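Local atomic coordinates of DUF655 domain-containing protein (Archaeoglobus fulgidus, PDB entry 2I5H), a protein that is of unknown function but, as a DUF655 protein of the helix-hairpin-helix clan, may bind nucleic acids. Residues E18-V23 and V48-F53; Y22-M27 and P103-H108; Y29-D34 and E42-V47; T54-S59 and K86-Y91. One frame throughout, in Å; residues are numbered along the deposited sequence.

Contact 1. Residues E18-V23 and V48-F53; sequences EDYAYV and VGERNF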
# COMPACT_ATOMS: atom_id res chain seq x y z
N GLU A 18 -2.82 3.97 12.05
CA GLU A 18 -2.54 2.56 11.70
C GLU A 18 -2.40 1.68 12.94
O GLU A 18 -1.77 2.07 13.92
CB GLU A 18 -1.25 2.47 10.88
CG GLU A 18 -1.28 3.24 9.57
CD GLU A 18 -2.06 2.54 8.49
OE1 GLU A 18 -2.79 1.57 8.80
OE2 GLU A 18 -1.95 2.95 7.32
N ASP A 19 -3.00 0.49 12.89
CA ASP A 19 -2.91 -0.46 13.99
C ASP A 19 -1.96 -1.60 13.59
O ASP A 19 -1.30 -2.20 14.43
CB ASP A 19 -4.29 -1.02 14.32
CG ASP A 19 -4.69 -0.77 15.75
OD1 ASP A 19 -4.55 0.39 16.21
OD2 ASP A 19 -5.15 -1.72 16.43
N TYR A 20 -1.91 -1.88 12.29
CA TYR A 20 -1.04 -2.93 11.77
C TYR A 20 -0.32 -2.46 10.51
O TYR A 20 -0.83 -1.64 9.76
CB TYR A 20 -1.86 -4.17 11.42
CG TYR A 20 -2.39 -4.91 12.63
CD1 TYR A 20 -1.61 -5.84 13.30
CD2 TYR A 20 -3.68 -4.67 13.10
CE1 TYR A 20 -2.10 -6.53 14.41
CE2 TYR A 20 -4.18 -5.35 14.21
CZ TYR A 20 -3.39 -6.28 14.85
OH TYR A 20 -3.89 -6.96 15.94
N ALA A 21 0.89 -2.99 10.29
CA ALA A 21 1.67 -2.64 9.11
C ALA A 21 2.41 -3.88 8.61
O ALA A 21 2.55 -4.87 9.33
CB ALA A 21 2.68 -1.54 9.43
N TYR A 22 2.87 -3.82 7.37
CA TYR A 22 3.59 -4.93 6.76
C TYR A 22 5.05 -4.54 6.53
O TYR A 22 5.36 -3.42 6.10
CB TYR A 22 2.92 -5.33 5.44
CG TYR A 22 1.65 -6.15 5.62
CD1 TYR A 22 1.67 -7.53 5.47
CD2 TYR A 22 0.44 -5.54 5.95
CE1 TYR A 22 0.52 -8.30 5.63
CE2 TYR A 22 -0.72 -6.29 6.12
CZ TYR A 22 -0.68 -7.67 5.96
OH TYR A 22 -1.83 -8.42 6.10
N VAL A 23 5.96 -5.46 6.84
CA VAL A 23 7.38 -5.23 6.70
C VAL A 23 7.86 -5.15 5.26
O VAL A 23 7.59 -6.04 4.45
CB VAL A 23 8.19 -6.32 7.44
CG1 VAL A 23 9.68 -6.10 7.23
CG2 VAL A 23 7.85 -6.31 8.92
N VAL A 48 4.73 -0.55 5.92
CA VAL A 48 3.65 0.17 5.27
C VAL A 48 2.35 -0.22 5.97
O VAL A 48 2.06 -1.40 6.14
CB VAL A 48 3.59 -0.16 3.74
CG1 VAL A 48 3.42 -1.66 3.49
CG2 VAL A 48 2.45 0.62 3.09
N GLY A 49 1.60 0.79 6.42
CA GLY A 49 0.34 0.55 7.11
C GLY A 49 -0.70 -0.12 6.24
O GLY A 49 -0.85 0.23 5.07
N GLU A 50 -1.45 -1.08 6.80
CA GLU A 50 -2.44 -1.80 6.01
C GLU A 50 -3.75 -1.05 5.74
O GLU A 50 -4.51 -1.44 4.86
CB GLU A 50 -2.77 -3.16 6.64
CG GLU A 50 -3.32 -3.11 8.05
CD GLU A 50 -3.97 -4.43 8.48
OE1 GLU A 50 -3.52 -5.50 8.03
OE2 GLU A 50 -4.92 -4.39 9.29
N ARG A 51 -4.00 0.03 6.47
CA ARG A 51 -5.24 0.77 6.28
C ARG A 51 -5.11 1.93 5.29
O ARG A 51 -5.87 2.01 4.31
CB ARG A 51 -5.74 1.30 7.62
CG ARG A 51 -7.04 2.09 7.55
CD ARG A 51 -7.44 2.62 8.91
NE ARG A 51 -7.69 1.53 9.86
CZ ARG A 51 -8.71 0.68 9.78
NH1 ARG A 51 -9.58 0.78 8.79
NH2 ARG A 51 -8.85 -0.27 10.69
N ASN A 52 -4.15 2.81 5.54
CA ASN A 52 -3.95 3.98 4.69
C ASN A 52 -2.60 3.99 3.97
O ASN A 52 -2.24 4.99 3.33
CB ASN A 52 -4.09 5.25 5.54
CG ASN A 52 -5.42 5.31 6.26
OD1 ASN A 52 -5.52 5.83 7.37
ND2 ASN A 52 -6.46 4.78 5.63
N PHE A 53 -1.87 2.89 4.07
CA PHE A 53 -0.57 2.75 3.42
C PHE A 53 0.46 3.78 3.85
O PHE A 53 1.26 4.26 3.04
CB PHE A 53 -0.77 2.75 1.90
CG PHE A 53 -1.72 1.69 1.44
CD1 PHE A 53 -1.29 0.37 1.30
CD2 PHE A 53 -3.06 1.99 1.23
CE1 PHE A 53 -2.19 -0.64 0.96
CE2 PHE A 53 -3.97 0.99 0.90
CZ PHE A 53 -3.53 -0.33 0.76

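Contact 2. Residues Y22-M27 and P103-H108; sequences YVLDFM and PYVIEH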
# COMPACT_ATOMS: atom_id res chain seq x y z
N TYR A 22 2.87 -3.82 7.37
CA TYR A 22 3.59 -4.93 6.76
C TYR A 22 5.05 -4.54 6.53
O TYR A 22 5.36 -3.42 6.10
CB TYR A 22 2.92 -5.33 5.44
CG TYR A 22 1.65 -6.15 5.62
CD1 TYR A 22 1.67 -7.53 5.47
CD2 TYR A 22 0.44 -5.54 5.95
CE1 TYR A 22 0.52 -8.30 5.63
CE2 TYR A 22 -0.72 -6.29 6.12
CZ TYR A 22 -0.68 -7.67 5.96
OH TYR A 22 -1.83 -8.42 6.10
N VAL A 23 5.96 -5.46 6.84
CA VAL A 23 7.38 -5.23 6.70
C VAL A 23 7.86 -5.15 5.26
O VAL A 23 7.59 -6.04 4.45
CB VAL A 23 8.19 -6.32 7.44
CG1 VAL A 23 9.68 -6.10 7.23
CG2 VAL A 23 7.85 -6.31 8.92
N LEU A 24 8.59 -4.08 4.95
CA LEU A 24 9.14 -3.86 3.62
C LEU A 24 10.62 -4.20 3.60
O LEU A 24 11.15 -4.67 2.60
CB LEU A 24 8.98 -2.39 3.22
CG LEU A 24 7.57 -1.80 3.14
CD1 LEU A 24 7.66 -0.29 2.92
CD2 LEU A 24 6.79 -2.45 2.02
N ASP A 25 11.29 -3.94 4.72
CA ASP A 25 12.72 -4.17 4.83
C ASP A 25 13.14 -4.16 6.30
O ASP A 25 12.68 -3.31 7.07
CB ASP A 25 13.45 -3.05 4.05
CG ASP A 25 14.95 -3.26 3.98
OD1 ASP A 25 15.40 -4.41 3.87
OD2 ASP A 25 15.68 -2.25 4.00
N PHE A 26 13.97 -5.12 6.68
CA PHE A 26 14.46 -5.20 8.05
C PHE A 26 15.98 -5.01 8.07
O PHE A 26 16.71 -5.68 7.33
CB PHE A 26 14.09 -6.53 8.72
CG PHE A 26 14.70 -6.72 10.09
CD1 PHE A 26 14.57 -5.72 11.07
CD2 PHE A 26 15.43 -7.86 10.39
CE1 PHE A 26 15.17 -5.87 12.33
CE2 PHE A 26 16.03 -8.03 11.65
CZ PHE A 26 15.90 -7.03 12.62
N MET A 27 16.45 -4.09 8.92
CA MET A 27 17.87 -3.78 9.05
C MET A 27 18.36 -4.04 10.47
O MET A 27 18.22 -3.18 11.35
CB MET A 27 18.12 -2.32 8.70
CG MET A 27 17.77 -1.94 7.27
SD MET A 27 17.69 -0.16 7.02
CE MET A 27 15.99 0.14 7.38
N PRO A 103 5.49 -2.39 -4.04
CA PRO A 103 4.35 -2.82 -4.85
C PRO A 103 3.83 -4.22 -4.53
O PRO A 103 2.62 -4.46 -4.58
CB PRO A 103 4.87 -2.68 -6.29
CG PRO A 103 6.34 -2.89 -6.14
CD PRO A 103 6.67 -2.12 -4.88
N TYR A 104 4.74 -5.15 -4.22
CA TYR A 104 4.35 -6.52 -3.89
C TYR A 104 3.62 -6.60 -2.56
O TYR A 104 2.66 -7.37 -2.42
CB TYR A 104 5.59 -7.42 -3.84
CG TYR A 104 6.27 -7.56 -5.18
CD1 TYR A 104 5.69 -8.29 -6.21
CD2 TYR A 104 7.48 -6.92 -5.43
CE1 TYR A 104 6.29 -8.37 -7.46
CE2 TYR A 104 8.10 -7.00 -6.67
CZ TYR A 104 7.49 -7.73 -7.69
OH TYR A 104 8.10 -7.80 -8.92
N VAL A 105 4.06 -5.81 -1.59
CA VAL A 105 3.44 -5.80 -0.28
C VAL A 105 2.06 -5.13 -0.34
O VAL A 105 1.10 -5.62 0.26
CB VAL A 105 4.36 -5.09 0.75
CG1 VAL A 105 3.67 -5.00 2.10
CG2 VAL A 105 5.66 -5.87 0.89
N ILE A 106 1.95 -4.03 -1.07
CA ILE A 106 0.66 -3.36 -1.20
C ILE A 106 -0.34 -4.31 -1.86
O ILE A 106 -1.50 -4.39 -1.45
CB ILE A 106 0.78 -2.07 -2.05
CG1 ILE A 106 1.55 -1.01 -1.27
CG2 ILE A 106 -0.61 -1.55 -2.41
CD1 ILE A 106 1.78 0.28 -2.05
N GLU A 107 0.11 -5.04 -2.87
CA GLU A 107 -0.74 -5.99 -3.57
C GLU A 107 -1.24 -7.05 -2.59
O GLU A 107 -2.40 -7.44 -2.62
CB GLU A 107 0.03 -6.65 -4.71
CG GLU A 107 -0.80 -7.57 -5.58
CD GLU A 107 0.02 -8.20 -6.69
OE1 GLU A 107 0.97 -8.94 -6.37
OE2 GLU A 107 -0.28 -7.94 -7.88
N HIS A 108 -0.35 -7.49 -1.71
CA HIS A 108 -0.68 -8.49 -0.70
C HIS A 108 -1.78 -7.95 0.21
O HIS A 108 -2.76 -8.63 0.50
CB HIS A 108 0.56 -8.82 0.13
CG HIS A 108 0.33 -9.86 1.18
ND1 HIS A 108 0.18 -11.20 0.88
CD2 HIS A 108 0.24 -9.77 2.53
CE1 HIS A 108 0.00 -11.88 1.99
NE2 HIS A 108 0.03 -11.04 3.01

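Contact 3. Residues Y29-D34 and E42-V47; sequences YGHPDD and EPLAQV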
# COMPACT_ATOMS: atom_id res chain seq x y z
N TYR A 29 21.16 -3.85 11.94
CA TYR A 29 21.99 -2.78 12.49
C TYR A 29 21.60 -1.39 12.00
O TYR A 29 22.41 -0.45 12.04
CB TYR A 29 23.47 -3.02 12.18
CG TYR A 29 24.20 -3.79 13.25
CD1 TYR A 29 24.81 -5.01 12.96
CD2 TYR A 29 24.26 -3.32 14.56
CE1 TYR A 29 25.46 -5.75 13.95
CE2 TYR A 29 24.89 -4.05 15.56
CZ TYR A 29 25.49 -5.26 15.25
OH TYR A 29 26.08 -6.01 16.25
N GLY A 30 20.37 -1.25 11.54
CA GLY A 30 19.91 0.04 11.05
C GLY A 30 20.48 0.45 9.70
O GLY A 30 20.95 -0.39 8.93
N HIS A 31 20.43 1.74 9.40
CA HIS A 31 20.92 2.22 8.11
C HIS A 31 22.42 2.05 7.95
O HIS A 31 23.20 2.40 8.82
CB HIS A 31 20.52 3.68 7.91
CG HIS A 31 19.05 3.86 7.74
ND1 HIS A 31 18.37 3.42 6.63
CD2 HIS A 31 18.11 4.40 8.56
CE1 HIS A 31 17.08 3.68 6.77
NE2 HIS A 31 16.90 4.27 7.93
N PRO A 32 22.85 1.51 6.80
CA PRO A 32 24.27 1.30 6.54
C PRO A 32 25.16 2.54 6.65
O PRO A 32 26.34 2.43 6.95
CB PRO A 32 24.29 0.68 5.14
CG PRO A 32 23.00 1.13 4.52
CD PRO A 32 22.03 1.06 5.66
N ASP A 33 24.58 3.71 6.43
CA ASP A 33 25.36 4.95 6.51
C ASP A 33 25.34 5.61 7.89
O ASP A 33 25.89 6.70 8.06
CB ASP A 33 24.86 5.96 5.46
CG ASP A 33 25.09 5.48 4.04
OD1 ASP A 33 26.24 5.14 3.70
OD2 ASP A 33 24.11 5.44 3.26
N ASP A 34 24.72 4.95 8.86
CA ASP A 34 24.63 5.47 10.23
C ASP A 34 26.02 5.89 10.70
O ASP A 34 26.96 5.09 10.64
CB ASP A 34 24.07 4.39 11.17
CG ASP A 34 23.52 4.95 12.47
OD1 ASP A 34 24.18 5.82 13.08
OD2 ASP A 34 22.43 4.52 12.89
N GLU A 42 20.24 0.76 16.53
CA GLU A 42 19.23 -0.23 16.86
C GLU A 42 18.64 -0.89 15.62
O GLU A 42 18.75 -0.37 14.51
CB GLU A 42 18.13 0.40 17.72
CG GLU A 42 17.26 1.43 17.05
CD GLU A 42 16.55 2.33 18.07
OE1 GLU A 42 16.07 1.81 19.11
OE2 GLU A 42 16.47 3.55 17.84
N PRO A 43 18.06 -2.07 15.80
CA PRO A 43 17.46 -2.76 14.65
C PRO A 43 16.24 -1.98 14.19
O PRO A 43 15.41 -1.58 15.00
CB PRO A 43 17.13 -4.15 15.20
CG PRO A 43 17.00 -3.92 16.69
CD PRO A 43 18.08 -2.94 16.99
N LEU A 44 16.15 -1.75 12.88
CA LEU A 44 15.04 -0.99 12.32
C LEU A 44 14.32 -1.73 11.20
O LEU A 44 14.89 -2.60 10.55
CB LEU A 44 15.56 0.33 11.74
CG LEU A 44 16.30 1.34 12.61
CD1 LEU A 44 16.82 2.49 11.73
CD2 LEU A 44 15.37 1.86 13.70
N ALA A 45 13.06 -1.37 11.00
CA ALA A 45 12.29 -1.92 9.89
C ALA A 45 11.49 -0.79 9.24
O ALA A 45 11.08 0.16 9.91
CB ALA A 45 11.33 -3.01 10.38
N GLN A 46 11.32 -0.86 7.93
CA GLN A 46 10.49 0.12 7.26
C GLN A 46 9.22 -0.66 6.96
O GLN A 46 9.27 -1.77 6.43
CB GLN A 46 11.16 0.66 6.00
CG GLN A 46 12.43 1.43 6.30
CD GLN A 46 12.95 2.20 5.10
OE1 GLN A 46 12.81 1.75 3.96
NE2 GLN A 46 13.56 3.35 5.35
N VAL A 47 8.08 -0.09 7.32
CA VAL A 47 6.81 -0.77 7.13
C VAL A 47 5.77 0.10 6.43
O VAL A 47 5.92 1.32 6.34
CB VAL A 47 6.24 -1.24 8.49
CG1 VAL A 47 7.26 -2.11 9.20
CG2 VAL A 47 5.87 -0.04 9.36

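Contact 4. Residues T54-S59 and K86-Y91; sequences TLLEVS and KRRLRY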
# COMPACT_ATOMS: atom_id res chain seq x y z
N THR A 54 0.43 4.10 5.13
CA THR A 54 1.36 5.05 5.72
C THR A 54 2.74 4.39 5.78
O THR A 54 2.85 3.24 6.19
CB THR A 54 0.93 5.42 7.15
OG1 THR A 54 -0.43 5.87 7.13
CG2 THR A 54 1.83 6.52 7.71
N LEU A 55 3.78 5.11 5.37
CA LEU A 55 5.13 4.57 5.42
C LEU A 55 5.76 4.97 6.74
O LEU A 55 5.79 6.16 7.09
CB LEU A 55 5.99 5.11 4.27
CG LEU A 55 5.51 4.84 2.85
CD1 LEU A 55 6.53 5.42 1.87
CD2 LEU A 55 5.34 3.35 2.61
N LEU A 56 6.27 3.99 7.48
CA LEU A 56 6.86 4.25 8.78
C LEU A 56 8.19 3.53 8.99
O LEU A 56 8.43 2.46 8.43
CB LEU A 56 5.90 3.78 9.89
CG LEU A 56 4.50 4.39 9.97
CD1 LEU A 56 3.61 3.59 10.92
CD2 LEU A 56 4.60 5.83 10.42
N GLU A 57 9.04 4.14 9.80
CA GLU A 57 10.29 3.51 10.17
C GLU A 57 10.09 3.24 11.66
O GLU A 57 9.67 4.12 12.40
CB GLU A 57 11.47 4.46 9.95
CG GLU A 57 12.81 3.84 10.26
CD GLU A 57 13.95 4.50 9.50
OE1 GLU A 57 14.01 4.36 8.26
OE2 GLU A 57 14.77 5.16 10.15
N VAL A 58 10.35 2.00 12.07
CA VAL A 58 10.17 1.61 13.47
C VAL A 58 11.37 0.83 13.97
O VAL A 58 12.08 0.20 13.19
CB VAL A 58 8.94 0.68 13.62
CG1 VAL A 58 7.72 1.33 13.00
CG2 VAL A 58 9.21 -0.66 12.94
N SER A 59 11.60 0.86 15.28
CA SER A 59 12.68 0.07 15.85
C SER A 59 12.05 -1.30 16.15
O SER A 59 10.84 -1.42 16.35
CB SER A 59 13.24 0.71 17.12
OG SER A 59 12.20 1.11 17.99
N LYS A 86 9.47 5.28 14.99
CA LYS A 86 10.44 6.37 14.91
C LYS A 86 9.95 7.61 14.17
O LYS A 86 10.01 8.74 14.69
CB LYS A 86 11.74 5.88 14.25
CG LYS A 86 12.33 4.61 14.84
CD LYS A 86 12.84 4.79 16.26
CE LYS A 86 14.15 5.56 16.31
NZ LYS A 86 14.69 5.61 17.70
N ARG A 87 9.46 7.42 12.96
CA ARG A 87 9.01 8.55 12.15
C ARG A 87 8.31 8.10 10.88
O ARG A 87 8.54 7.00 10.38
CB ARG A 87 10.22 9.39 11.75
CG ARG A 87 11.29 8.58 11.02
CD ARG A 87 12.60 9.36 10.80
NE ARG A 87 13.71 8.47 10.45
CZ ARG A 87 14.94 8.87 10.15
NH1 ARG A 87 15.24 10.17 10.15
NH2 ARG A 87 15.87 7.98 9.84
N ARG A 88 7.45 8.98 10.38
CA ARG A 88 6.75 8.71 9.14
C ARG A 88 7.74 9.01 8.02
O ARG A 88 8.57 9.92 8.14
CB ARG A 88 5.52 9.61 9.03
CG ARG A 88 4.72 9.36 7.77
CD ARG A 88 3.36 10.03 7.83
NE ARG A 88 2.64 9.83 6.59
CZ ARG A 88 1.36 10.16 6.39
NH1 ARG A 88 0.66 10.70 7.38
NH2 ARG A 88 0.80 9.94 5.21
N LEU A 89 7.65 8.26 6.93
CA LEU A 89 8.58 8.41 5.82
C LEU A 89 7.95 8.87 4.52
O LEU A 89 6.77 8.66 4.29
CB LEU A 89 9.26 7.06 5.54
CG LEU A 89 9.94 6.34 6.71
CD1 LEU A 89 10.36 4.94 6.27
CD2 LEU A 89 11.14 7.15 7.18
N ARG A 90 8.76 9.50 3.67
CA ARG A 90 8.33 9.91 2.34
C ARG A 90 8.81 8.74 1.48
O ARG A 90 9.61 7.92 1.93
CB ARG A 90 9.06 11.17 1.87
CG ARG A 90 8.83 12.39 2.72
CD ARG A 90 9.86 13.48 2.38
NE ARG A 90 11.22 13.02 2.65
CZ ARG A 90 12.31 13.76 2.52
NH1 ARG A 90 12.21 15.03 2.11
NH2 ARG A 90 13.50 13.25 2.80
N TYR A 91 8.33 8.65 0.25
CA TYR A 91 8.76 7.56 -0.61
C TYR A 91 10.28 7.53 -0.77
O TYR A 91 10.89 6.46 -0.79
CB TYR A 91 8.12 7.69 -1.99
CG TYR A 91 8.53 6.57 -2.91
CD1 TYR A 91 7.92 5.32 -2.83
CD2 TYR A 91 9.54 6.74 -3.85
CE1 TYR A 91 8.30 4.27 -3.66
CE2 TYR A 91 9.93 5.71 -4.69
CZ TYR A 91 9.31 4.48 -4.59
OH TYR A 91 9.69 3.45 -5.44
O HOH W 1 3.99 7.99 4.69
O HOH W 2 13.63 2.90 19.49

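Contact 1. Residues E18-V23 and V48-F53
Glu18 reaches across to the loop that follows strand 44-49 and holds it with both carboxylate oxygens. Its OE1 takes the backbone N of Arg51 at 3.0 Å on the syn lone pair. Its OE2 takes the N of Asn52 at 2.8 Å, also from the syn side but 28° out of the carboxylate plane. A bend in the chain (chi2 -77°) lays the carboxylate against Gly49, whose CA lies 3.3 Å from Glu18 OE2; a CB on that residue would run into this oxygen.

Next to this clasp the strands pair antiparallel. Ala21 and Gly49 form a non-hydrogen-bonded pair, Tyr22 and Val48 a hydrogen-bonded one, with Tyr22 N to Val48 O at 2.8 Å and Val48 N to Tyr22 O at 2.9 Å. Glu50 N adds a nearly straight bond (173°) to Tyr20 O.

The Glu50 side chain runs alongside Tyr20, its CD 3.6 Å from Tyr20 CB, and brings CB and OE1 to the edge of the Tyr22 ring, where OE1 is 3.5 Å from CE2. That carboxylate is salt-bridged to Arg71 of the adjoining strand, and Arg71 also makes a cation-pi contact with Tyr20.

The chemistry thus changes along the contact: main chain pairs with main chain in the strands, whereas beyond them a carboxylate supplies the acceptors for two loop N-H groups, which would probably favour its charged form.

Contact 2. Residues Y22-M27 and P103-H108
Helix 96-111 packs here against one face of the antiparallel sheet, Val105 and His108 meeting Tyr22 and Leu24 of strand 20-27 in a buried and mainly apolar contact that no hydrogen bond crosses. Val105 sits between the two strand residues. Its CG1 presses on Tyr22 CB at 3.4 Å, a close approach for two carbons, while Leu24 CD2 lies against Val105 CG2 (3.8 Å) and, a little further off, CG1. CG2 also faces the backbone at Val23 O, 4.1 Å away.

One turn further along the helix, His108 has CG anti to its backbone N (chi1 -179°), which carries the imidazole to the Tyr22 ring. His108 CD2 comes to 3.4 Å from Tyr22 CE1, and CE1 lies in the imidazole plane, at that ring's edge. The two side chains cross at about a right angle; the ring planes stand 73° apart and the centroids 5.5 Å apart, an oblique meeting of aromatics.

The strand itself is irregular at this point. Leu24 and Asp25 both face Gln46 in a classic beta bulge, and the chain turns a corner at Leu24, whose side-chain end comes up to the helix and also touches Ala98 and Leu102. With an alanine at Tyr22 the CB would still touch Val105, but loss of the ring would probably open a gap beside His108 and leave its imidazole less firmly placed. Val48 of the neighbouring strand also touches Val105, its CG1 3.6 Å from Val105 CG1, and Ile109, the residue after His108, lies against Tyr22 as well.

Contact 3. Residues Y29-D34 and E42-V47
His31 and Gln46 cross at about a right angle, with the amide end of the glutamine brought to the edge of the imidazole. Gln46 NE2 lies in the ring plane, 3.8 Å from His31 CE1, while the amide plane itself is turned 70° from the ring. The extended glutamine chain gives it the reach to get there from the strand.

Leu44, two residues back on the same strand, meets the imidazole at another point and also crosses it at about a right angle. Its CD1 is 3.9 Å from His31 CD2 and 4.0 Å from Gly30 CA, so a single methyl packs against both loop residues. His31 CG stands anti to the carbonyl carbon (chi1 -68°), which swings the ring back towards the strand.

No hydrogen bond joins the two segments directly; the polar ends are tied through third parties. His31 NE2 and Gln46 NE2 are both hydrogen-bonded to Glu57 OE1, so one carboxylate oxygen is shared by both groups and holds the amide at the imidazole edge. Gln46 is held further by Asp93 O at NE2 and by Thr95 N at OE1.

Towards Glu42 the backbones come close: Gly30 N is 3.5 Å from Glu42 O. Gly30 has a positive phi (74°), and a CB there would press on that carbonyl oxygen. From His31 to Asp34 the chain reverses in a type I beta turn, closed by Asp34 N to His31 O at 3.0 Å. This is a beta hairpin with a long, irregular connection: strands 20-27 and 44-49 are antiparallel neighbours, and the loop between them folds back onto the second.

Contact 4. Residues T54-S59 and K86-Y91
Glu57 and Arg87 face each other as an antiparallel hydrogen-bonded pair and are joined again through their side chains. In the backbone, Glu57 N gives its hydrogen to Arg87 O at 3.0 Å. Glu57 O takes two donors, Lys86 N at 2.8 Å and Arg87 N in a weak bond of 3.4 Å, because Lys86 and Arg87 both face it in a classic beta bulge. Leu89 N bonds Leu55 O at 2.8 Å, from above the carbonyl plane.

In the salt bridge, Arg87 NH2 meets Glu57 OE2 at 3.0 Å. The oxygen lies close to the guanidinium plane, but the carboxylate is turned 72° from it, and NE adds only a weak second bond. OE1, the other oxygen, is occupied by His31 and Gln46. Were Glu57 an alanine, Arg87 would probably lose its charge partner here and the His31 and Gln46 side chains their shared acceptor.

One water bridges the end of the pairing: it accepts from Leu55 N and Arg88 NE, each 3.0 Å from its oxygen, and donates to Leu89 O. Beside it Thr54 CG2 lies over one face of the Arg88 guanidinium. Ser59 OG is hydrogen-bonded to Lys84 N and to a second water, 2.7 Å away, which Lys86 NZ reaches only weakly; NZ is paired with Glu42 OE2.

Thus main-chain bonds hold the edge strand, and two of its exposed basic side chains, Lys86 and Arg87, are answered by acids, while water meets Arg88 NE.

All four contacts involve the antiparallel sheet; contact 2 alone sets a helix against it. Contact 2 is the buried one and works by apolar packing; it shares Tyr22 with contact 1, and Val48 of contact 1 also touches Val105. Contacts 1 and 4 are both strand pairings, partly buried and rich in hydrogen bonds, linked by a probable bond from Gly49 N to Thr54 O. Contact 3 lies furthest out, about 21 Å from the centre of the chain to its own centre, and its polar ends share partners with contact 4.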